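Local coordinates for protein dienelactone hydrolase (Anabaena variabilis, PDB 2O2G) that probably acts as a hydrolase of the dienelactone hydrolase family, built on the alpha/beta-hydrolase fold, at residues A[40-44]-A[119-124]; A[45-49]-A[68-72]; A[166-171]-A[198-203]. One frame throughout, in Å; residues are numbered along the deposited sequence.

Contact 1: residues A[40-44]-A[119-124]; sequences FAHGS and FGASTG. With SO4 (sulfate ion), chain B.
F119 lies beside F40 on neighbouring parallel strands, and the two rings share one face of the sheet, their planes 40° apart and their centroids 5.1 Å from each other. The strand register puts F119 CB over one face of the F40 ring in a CH-pi contact, and with CG anti to the backbone N (chi1 -178°) the side chain of F119 swings its ring so that CD1 comes within 3.5 Å of F40 CD2. The carbonyl of F119 takes the backbone N of A41. G120 pairs with A41 on the other face; a side chain here would run into the carbonyl of G124. A121 N returns to A41 O at 2.8 Å, almost straight at the hydrogen (169°), and its own carbonyl accepts from G124 N as the strand turns into helix 123-134.

This sharp turn, with glycines two residues before and two after S122, fits the nucleophile elbow of the alpha/beta-hydrolase fold. S122, the likely nucleophile, carries positive phi, as expected of such a strained corner; its OG is modelled in two positions, in one of which it is hydrogen-bonded to R145, a tentative bond. T123 meets the loop that leaves the other strand: its OG1 and S44 OG form a hydrogen bond of 2.5 Å, and a water joins the same OG1 to H42 O. G124 packs its backbone against the methyl of A41, its O 3.7 Å from A41 CB. Beside A121, G43 N donates almost straight to sulfate O1 (2.9 Å), an anion also held by R52 and R145.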
loop_
_atom_site.group_PDB
_atom_site.type_symbol
_atom_site.label_atom_id
_atom_site.label_comp_id
_atom_site.label_asym_id
_atom_site.label_seq_id
_atom_site.Cartn_x
_atom_site.Cartn_y
_atom_site.Cartn_z
ATOM N N PHE A 40 3.458 0.363 2.616
ATOM C CA PHE A 40 2.191 1.112 2.608
ATOM C C PHE A 40 2.217 2.412 1.814
ATOM O O PHE A 40 3.093 3.201 2.022
ATOM C CB PHE A 40 1.799 1.495 4.034
ATOM C CG PHE A 40 1.267 0.386 4.831
ATOM C CD1 PHE A 40 2.100 -0.614 5.282
ATOM C CD2 PHE A 40 -0.079 0.355 5.197
ATOM C CE1 PHE A 40 1.602 -1.645 6.046
ATOM C CE2 PHE A 40 -0.568 -0.663 5.979
ATOM C CZ PHE A 40 0.263 -1.672 6.386
ATOM N N ALA A 41 1.284 2.587 0.876
ATOM C CA ALA A 41 1.086 3.825 0.129
ATOM C C ALA A 41 -0.097 4.485 0.800
ATOM O O ALA A 41 -1.202 3.964 0.734
ATOM C CB ALA A 41 0.753 3.533 -1.323
ATOM N N HIS A 42 0.139 5.605 1.469
ATOM C CA HIS A 42 -0.895 6.314 2.198
ATOM C C HIS A 42 -1.749 7.093 1.215
ATOM O O HIS A 42 -1.383 7.250 0.030
ATOM C CB HIS A 42 -0.272 7.231 3.289
ATOM C CG HIS A 42 0.666 8.284 2.745
ATOM N ND1 HIS A 42 0.234 9.360 1.992
ATOM C CD2 HIS A 42 2.013 8.416 2.838
ATOM C CE1 HIS A 42 1.276 10.101 1.644
ATOM N NE2 HIS A 42 2.366 9.560 2.160
ATOM N N GLY A 43 -2.915 7.527 1.665
ATOM C CA GLY A 43 -3.800 8.351 0.796
ATOM C C GLY A 43 -3.338 9.785 0.712
ATOM O O GLY A 43 -2.419 10.206 1.455
ATOM N N SER A 44 -4.006 10.549 -0.158
ATOM C CA SER A 44 -3.635 11.915 -0.440
ATOM C C SER A 44 -3.814 12.780 0.776
ATOM O O SER A 44 -4.896 12.790 1.364
ATOM C CB SER A 44 -4.471 12.489 -1.590
ATOM O OG SER A 44 -4.299 11.728 -2.766
ATOM N N PHE A 119 0.399 -2.235 0.210
ATOM C CA PHE A 119 -0.910 -1.926 0.786
ATOM C C PHE A 119 -1.149 -0.490 0.437
ATOM O O PHE A 119 -0.525 0.396 1.023
ATOM C CB PHE A 119 -0.994 -2.173 2.291
ATOM C CG PHE A 119 -2.377 -1.892 2.862
ATOM C CD1 PHE A 119 -2.770 -0.593 3.188
ATOM C CD2 PHE A 119 -3.289 -2.913 3.051
ATOM C CE1 PHE A 119 -4.075 -0.336 3.705
ATOM C CE2 PHE A 119 -4.604 -2.659 3.538
ATOM C CZ PHE A 119 -4.992 -1.393 3.860
ATOM N N GLY A 120 -2.048 -0.245 -0.523
ATOM C CA GLY A 120 -2.308 1.089 -0.966
ATOM C C GLY A 120 -3.655 1.560 -0.468
ATOM O O GLY A 120 -4.644 0.880 -0.714
ATOM N N ALA A 121 -3.689 2.722 0.196
ATOM C CA ALA A 121 -4.911 3.264 0.789
ATOM C C ALA A 121 -5.472 4.428 -0.030
ATOM O O ALA A 121 -4.735 5.386 -0.360
ATOM C CB ALA A 121 -4.640 3.723 2.204
ATOM N N SER A 122 -6.757 4.337 -0.343
ATOM C CA SER A 122 -7.447 5.379 -1.095
ATOM C C SER A 122 -6.655 5.720 -2.370
ATOM O O SER A 122 -6.438 4.838 -3.177
ATOM C CB SER A 122 -7.697 6.583 -0.191
ATOM O OG SER A 122 -8.490 6.200 0.918
ATOM N N THR A 123 -6.199 6.965 -2.568
ATOM C CA THR A 123 -5.387 7.278 -3.774
ATOM C C THR A 123 -4.069 6.438 -3.881
ATOM O O THR A 123 -3.517 6.247 -4.993
ATOM C CB THR A 123 -5.040 8.797 -3.898
ATOM O OG1 THR A 123 -4.300 9.223 -2.748
ATOM C CG2 THR A 123 -6.291 9.634 -4.066
ATOM N N GLY A 124 -3.576 5.935 -2.748
ATOM C CA GLY A 124 -2.412 5.036 -2.733
ATOM C C GLY A 124 -2.603 3.736 -3.521
ATOM O O GLY A 124 -1.630 3.164 -4.065
HETATM S S SO4 B . -5.139 6.926 4.745
HETATM O O1 SO4 B . -3.799 6.647 4.261
HETATM O O2 SO4 B . -5.032 8.110 5.548
HETATM O O3 SO4 B . -5.500 5.838 5.634
HETATM O O4 SO4 B . -6.111 7.063 3.667
HETATM O O HOH W 1 -1.572 8.673 -2.221
HETATM O O HOH W 2 -6.668 9.600 -0.511
#

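Contact 2: residues A[45-49]-A[68-72]; sequences GSSRY and LLIDL. With SO4 (sulfate ion), chain B.
R48 and D71 join the loop that follows strand 36-41 to the end of strand 66-70, its neighbour in the central sheet. Both segments belong to the alpha/beta-hydrolase fold: the loop leads into helix 51-63, which crosses to strand 66-70 in a right-handed beta-alpha-beta unit, so the entrance to the crossover is tied to the exit of its second strand.

R48 holds the carboxylate twice, OD1 by its backbone N and OD2 by its side-chain tip. Its CB rests on the strand backbone, 3.6 Å from L69 O, and also faces D71 OD1. With CG placed between the backbone N and the carbonyl carbon (chi1 72°), the chain is directed across the aspartate, and CG passes 3.5 Å from D71 OD1. From there it runs extended; CD lies near both carboxylate oxygens, and NE turns to N27 of strand 22-29 in a weak hydrogen bond. At the tip NH1 reaches D71 OD2 at 3.0 Å, a salt bridge whose hydrogen bond is weak because the angle at the hydrogen is only 134°. The oxygen sits at the guanidinium edge, with the two planes 85° apart.

The other oxygen, OD1, accepts the backbone N of R48 at 2.7 Å, nearly in line with its own C-O bond, and S47 CB touches it too. Replacing D71 with an alanine would probably leave R48 N without this acceptor and NH1 without its counter-charge, setting the guanidinium freer to turn.

Within the loop, S47 OG accepts from Y49 N in an ST turn, and S46 OG donates to sulfate O2 at 2.7 Å.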
loop_
_atom_site.group_PDB
_atom_site.type_symbol
_atom_site.label_atom_id
_atom_site.label_comp_id
_atom_site.label_asym_id
_atom_site.label_seq_id
_atom_site.Cartn_x
_atom_site.Cartn_y
_atom_site.Cartn_z
ATOM N N GLY A 45 -2.775 13.517 1.129
ATOM C CA GLY A 45 -2.827 14.400 2.299
ATOM C C GLY A 45 -2.473 13.699 3.597
ATOM O O GLY A 45 -2.393 14.354 4.641
ATOM N N SER A 46 -2.204 12.388 3.535
ATOM C CA SER A 46 -1.918 11.612 4.737
ATOM C C SER A 46 -0.392 11.436 4.936
ATOM O O SER A 46 0.420 12.097 4.270
ATOM C CB SER A 46 -2.660 10.270 4.666
ATOM O OG SER A 46 -2.897 9.741 5.961
ATOM N N SER A 47 -0.012 10.558 5.857
ATOM C CA SER A 47 1.389 10.350 6.172
ATOM C C SER A 47 1.615 8.944 6.705
ATOM O O SER A 47 0.684 8.140 6.805
ATOM C CB SER A 47 1.783 11.341 7.251
ATOM O OG SER A 47 1.053 11.056 8.421
ATOM N N ARG A 48 2.858 8.671 7.077
ATOM C CA ARG A 48 3.215 7.405 7.652
ATOM C C ARG A 48 2.591 7.246 9.040
ATOM O O ARG A 48 2.547 6.147 9.595
ATOM C CB ARG A 48 4.733 7.255 7.699
ATOM C CG ARG A 48 5.431 8.118 8.725
ATOM C CD ARG A 48 6.906 8.065 8.490
ATOM N NE ARG A 48 7.660 8.494 9.643
ATOM C CZ ARG A 48 7.783 9.745 10.056
ATOM N NH1 ARG A 48 7.191 10.732 9.409
ATOM N NH2 ARG A 48 8.516 10.003 11.129
ATOM N N TYR A 49 2.103 8.342 9.608
ATOM C CA TYR A 49 1.420 8.302 10.899
ATOM C C TYR A 49 -0.049 8.005 10.797
ATOM O O TYR A 49 -0.692 7.942 11.824
ATOM C CB TYR A 49 1.587 9.614 11.647
ATOM C CG TYR A 49 2.949 9.766 12.191
ATOM C CD1 TYR A 49 3.364 9.012 13.286
ATOM C CD2 TYR A 49 3.831 10.662 11.629
ATOM C CE1 TYR A 49 4.640 9.167 13.808
ATOM C CE2 TYR A 49 5.088 10.828 12.130
ATOM C CZ TYR A 49 5.501 10.077 13.226
ATOM O OH TYR A 49 6.777 10.233 13.715
ATOM N N LEU A 68 6.662 -1.437 6.295
ATOM C CA LEU A 68 7.301 -0.124 6.074
ATOM C C LEU A 68 6.204 0.893 5.768
ATOM O O LEU A 68 5.552 0.825 4.741
ATOM C CB LEU A 68 8.317 -0.148 4.948
ATOM C CG LEU A 68 8.964 1.210 4.620
ATOM C CD1 LEU A 68 9.664 1.786 5.867
ATOM C CD2 LEU A 68 9.908 1.061 3.430
ATOM N N LEU A 69 5.950 1.762 6.743
ATOM C CA LEU A 69 5.020 2.859 6.619
ATOM C C LEU A 69 5.910 4.023 6.241
ATOM O O LEU A 69 6.812 4.365 6.979
ATOM C CB LEU A 69 4.338 3.090 7.954
ATOM C CG LEU A 69 3.325 1.992 8.316
ATOM C CD1 LEU A 69 3.181 1.894 9.810
ATOM C CD2 LEU A 69 2.018 2.266 7.654
ATOM N N ILE A 70 5.646 4.606 5.082
ATOM C CA ILE A 70 6.459 5.681 4.528
ATOM C C ILE A 70 5.705 6.952 4.145
ATOM O O ILE A 70 4.522 6.919 3.836
ATOM C CB ILE A 70 7.189 5.088 3.301
ATOM C CG1 ILE A 70 8.456 5.859 2.996
ATOM C CG2 ILE A 70 6.258 4.908 2.083
ATOM C CD1 ILE A 70 9.372 5.081 2.148
ATOM N N ASP A 71 6.383 8.085 4.190
ATOM C CA ASP A 71 5.833 9.298 3.658
ATOM C C ASP A 71 6.264 9.273 2.192
ATOM O O ASP A 71 7.460 9.205 1.887
ATOM C CB ASP A 71 6.411 10.539 4.351
ATOM C CG ASP A 71 5.862 10.747 5.759
ATOM O OD1 ASP A 71 4.739 10.284 6.056
ATOM O OD2 ASP A 71 6.559 11.407 6.540
ATOM N N LEU A 72 5.317 9.336 1.274
ATOM C CA LEU A 72 5.667 9.378 -0.133
ATOM C C LEU A 72 6.212 10.729 -0.542
ATOM O O LEU A 72 6.890 10.839 -1.579
ATOM C CB LEU A 72 4.479 8.966 -0.999
ATOM C CG LEU A 72 4.201 7.452 -0.832
ATOM C CD1 LEU A 72 2.960 7.078 -1.626
ATOM C CD2 LEU A 72 5.357 6.591 -1.274
HETATM S S SO4 B . -5.139 6.926 4.745
HETATM O O1 SO4 B . -3.799 6.647 4.261
HETATM O O2 SO4 B . -5.032 8.110 5.548
HETATM O O3 SO4 B . -5.500 5.838 5.634
HETATM O O4 SO4 B . -6.111 7.063 3.667
#

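Contact 3: residues A[166-171]-A[198-203]; sequences IVGGYD and SHLFEE
The ring of F201 turns its edge to the strand backbone at V167, and its CZ reaches G168 N at 3.4 Å; over the centre of one face, 4.1 Å above the plane, lies the carbonyl oxygen of S198 from its own segment. The imidazole of H199 meets D171 through its edge: ND1 donates to OD2 at 2.7 Å, on the syn side but tilted somewhat out of the plane of a carboxylate turned 85° from the ring. CG of D171 stands anti to the backbone N (chi1 -164°), bringing OD2 up to the histidine. A water bridges that oxygen and G168 N, so two donors steady it beside the ring. With S122 on the neighbouring elbow, D171 and H199 fit the acid and base of a Ser-His-Asp triad, as in other alpha/beta hydrolases. The Y170 ring has E203 OE2 at its edge, 4.1 Å from CD2, while E203 OE1 accepts S198 N.

D171 follows strand 163-168 and immediately precedes helix 172-184, whereas H199 stands in the loop between strand 189-194 and helix 206-221. F201 and I166 both pack on V210 of helix 206-221 and on I194 of the edge strand.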
loop_
_atom_site.group_PDB
_atom_site.type_symbol
_atom_site.label_atom_id
_atom_site.label_comp_id
_atom_site.label_asym_id
_atom_site.label_seq_id
_atom_site.Cartn_x
_atom_site.Cartn_y
_atom_site.Cartn_z
ATOM N N ILE A 166 -10.318 -4.076 -2.097
ATOM C CA ILE A 166 -11.259 -4.059 -1.004
ATOM C C ILE A 166 -12.011 -2.767 -1.067
ATOM O O ILE A 166 -11.380 -1.691 -1.106
ATOM C CB ILE A 166 -10.560 -4.130 0.406
ATOM C CG1 ILE A 166 -9.699 -5.386 0.579
ATOM C CG2 ILE A 166 -11.628 -4.137 1.521
ATOM C CD1 ILE A 166 -8.762 -5.359 1.849
ATOM N N VAL A 167 -13.336 -2.842 -0.988
ATOM C CA VAL A 167 -14.153 -1.633 -0.975
ATOM C C VAL A 167 -15.249 -1.709 0.073
ATOM O O VAL A 167 -15.687 -2.785 0.458
ATOM C CB VAL A 167 -14.797 -1.382 -2.380
ATOM C CG1 VAL A 167 -13.731 -1.364 -3.448
ATOM C CG2 VAL A 167 -15.775 -2.490 -2.740
ATOM N N GLY A 168 -15.715 -0.550 0.512
ATOM C CA GLY A 168 -16.852 -0.482 1.437
ATOM C C GLY A 168 -18.160 -0.515 0.671
ATOM O O GLY A 168 -18.291 0.108 -0.385
ATOM N N GLY A 169 -19.128 -1.276 1.184
ATOM C CA GLY A 169 -20.429 -1.420 0.572
ATOM C C GLY A 169 -21.224 -0.134 0.379
ATOM O O GLY A 169 -22.062 -0.050 -0.526
ATOM N N TYR A 170 -21.021 0.845 1.259
ATOM C CA TYR A 170 -21.698 2.141 1.129
ATOM C C TYR A 170 -20.966 3.069 0.148
ATOM O O TYR A 170 -21.508 4.105 -0.232
ATOM C CB TYR A 170 -21.760 2.896 2.465
ATOM C CG TYR A 170 -22.631 2.345 3.580
ATOM C CD1 TYR A 170 -23.840 1.735 3.324
ATOM C CD2 TYR A 170 -22.288 2.556 4.899
ATOM C CE1 TYR A 170 -24.649 1.255 4.361
ATOM C CE2 TYR A 170 -23.081 2.076 5.944
ATOM C CZ TYR A 170 -24.269 1.439 5.671
ATOM O OH TYR A 170 -25.082 0.979 6.704
ATOM N N ASP A 171 -19.728 2.729 -0.229
ATOM C CA ASP A 171 -18.896 3.566 -1.117
ATOM C C ASP A 171 -19.261 3.198 -2.566
ATOM O O ASP A 171 -18.396 2.859 -3.357
ATOM C CB ASP A 171 -17.421 3.253 -0.775
ATOM C CG ASP A 171 -16.417 4.293 -1.306
ATOM O OD1 ASP A 171 -16.837 5.350 -1.860
ATOM O OD2 ASP A 171 -15.188 4.038 -1.114
ATOM N N SER A 198 -18.179 2.728 4.823
ATOM C CA SER A 198 -18.050 3.901 3.910
ATOM C C SER A 198 -16.594 4.075 3.424
ATOM O O SER A 198 -15.758 3.213 3.658
ATOM C CB SER A 198 -18.626 5.150 4.578
ATOM O OG SER A 198 -18.141 5.282 5.887
ATOM N N HIS A 199 -16.275 5.162 2.730
ATOM C CA HIS A 199 -14.956 5.288 2.114
ATOM C C HIS A 199 -13.724 4.918 2.957
ATOM O O HIS A 199 -12.832 4.210 2.474
ATOM C CB HIS A 199 -14.768 6.656 1.412
ATOM C CG HIS A 199 -13.536 6.711 0.570
ATOM N ND1 HIS A 199 -13.401 5.979 -0.594
ATOM C CD2 HIS A 199 -12.348 7.332 0.764
ATOM C CE1 HIS A 199 -12.196 6.183 -1.099
ATOM N NE2 HIS A 199 -11.531 6.988 -0.285
ATOM N N LEU A 200 -13.638 5.395 4.196
ATOM C CA LEU A 200 -12.451 5.121 5.033
ATOM C C LEU A 200 -12.691 4.053 6.093
ATOM O O LEU A 200 -11.930 3.977 7.097
ATOM C CB LEU A 200 -11.954 6.393 5.730
ATOM C CG LEU A 200 -11.531 7.541 4.822
ATOM C CD1 LEU A 200 -11.310 8.774 5.657
ATOM C CD2 LEU A 200 -10.273 7.157 4.044
ATOM N N PHE A 201 -13.749 3.260 5.894
ATOM C CA PHE A 201 -13.989 2.114 6.756
ATOM C C PHE A 201 -14.006 2.502 8.203
ATOM O O PHE A 201 -13.403 1.846 9.042
ATOM C CB PHE A 201 -12.917 1.046 6.500
ATOM C CG PHE A 201 -12.886 0.585 5.087
ATOM C CD1 PHE A 201 -12.153 1.284 4.134
ATOM C CD2 PHE A 201 -13.640 -0.491 4.684
ATOM C CE1 PHE A 201 -12.159 0.895 2.821
ATOM C CE2 PHE A 201 -13.643 -0.878 3.358
ATOM C CZ PHE A 201 -12.894 -0.171 2.431
ATOM N N GLU A 202 -14.759 3.559 8.484
ATOM C CA GLU A 202 -14.855 4.098 9.828
ATOM C C GLU A 202 -15.885 3.434 10.722
ATOM O O GLU A 202 -15.810 3.568 11.918
ATOM C CB GLU A 202 -15.164 5.588 9.754
ATOM C CG GLU A 202 -13.985 6.411 9.287
ATOM C CD GLU A 202 -14.379 7.841 8.973
ATOM O OE1 GLU A 202 -15.373 8.030 8.231
ATOM O OE2 GLU A 202 -13.673 8.765 9.436
ATOM N N GLU A 203 -16.830 2.707 10.151
ATOM C CA GLU A 203 -17.874 2.067 10.941
ATOM C C GLU A 203 -17.293 0.954 11.829
ATOM O O GLU A 203 -16.265 0.392 11.523
ATOM C CB GLU A 203 -18.973 1.507 10.048
ATOM C CG GLU A 203 -19.766 2.560 9.244
ATOM C CD GLU A 203 -18.982 3.178 8.068
ATOM O OE1 GLU A 203 -17.854 2.722 7.704
ATOM O OE2 GLU A 203 -19.517 4.126 7.469
HETATM O O HOH W 3 -14.186 1.876 0.312
#

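Overall arrangement
All three contacts reach one central sheet at the ends of its parallel strands. Contacts 1 and 2 adjoin, their centres 9 Å apart: F40 N lies 3.0 Å from L68 O, a probable hydrogen bond between adjacent strands, and H42 NE2 lies 3.1 Å from L72 N. Both also touch the sulfate, probably acquired from the crystallisation liquor, through G43 and S46. Contact 3 lies on the other side of the elbow, its centre 14 Å from that of contact 1, and the two meet at S122: in one modelled conformer its OG lies 3.4 Å from H199 NE2, and a triad assembled from both contacts is probable. Contacts 2 and 3 do not touch; their nearest atoms are about 8 Å apart.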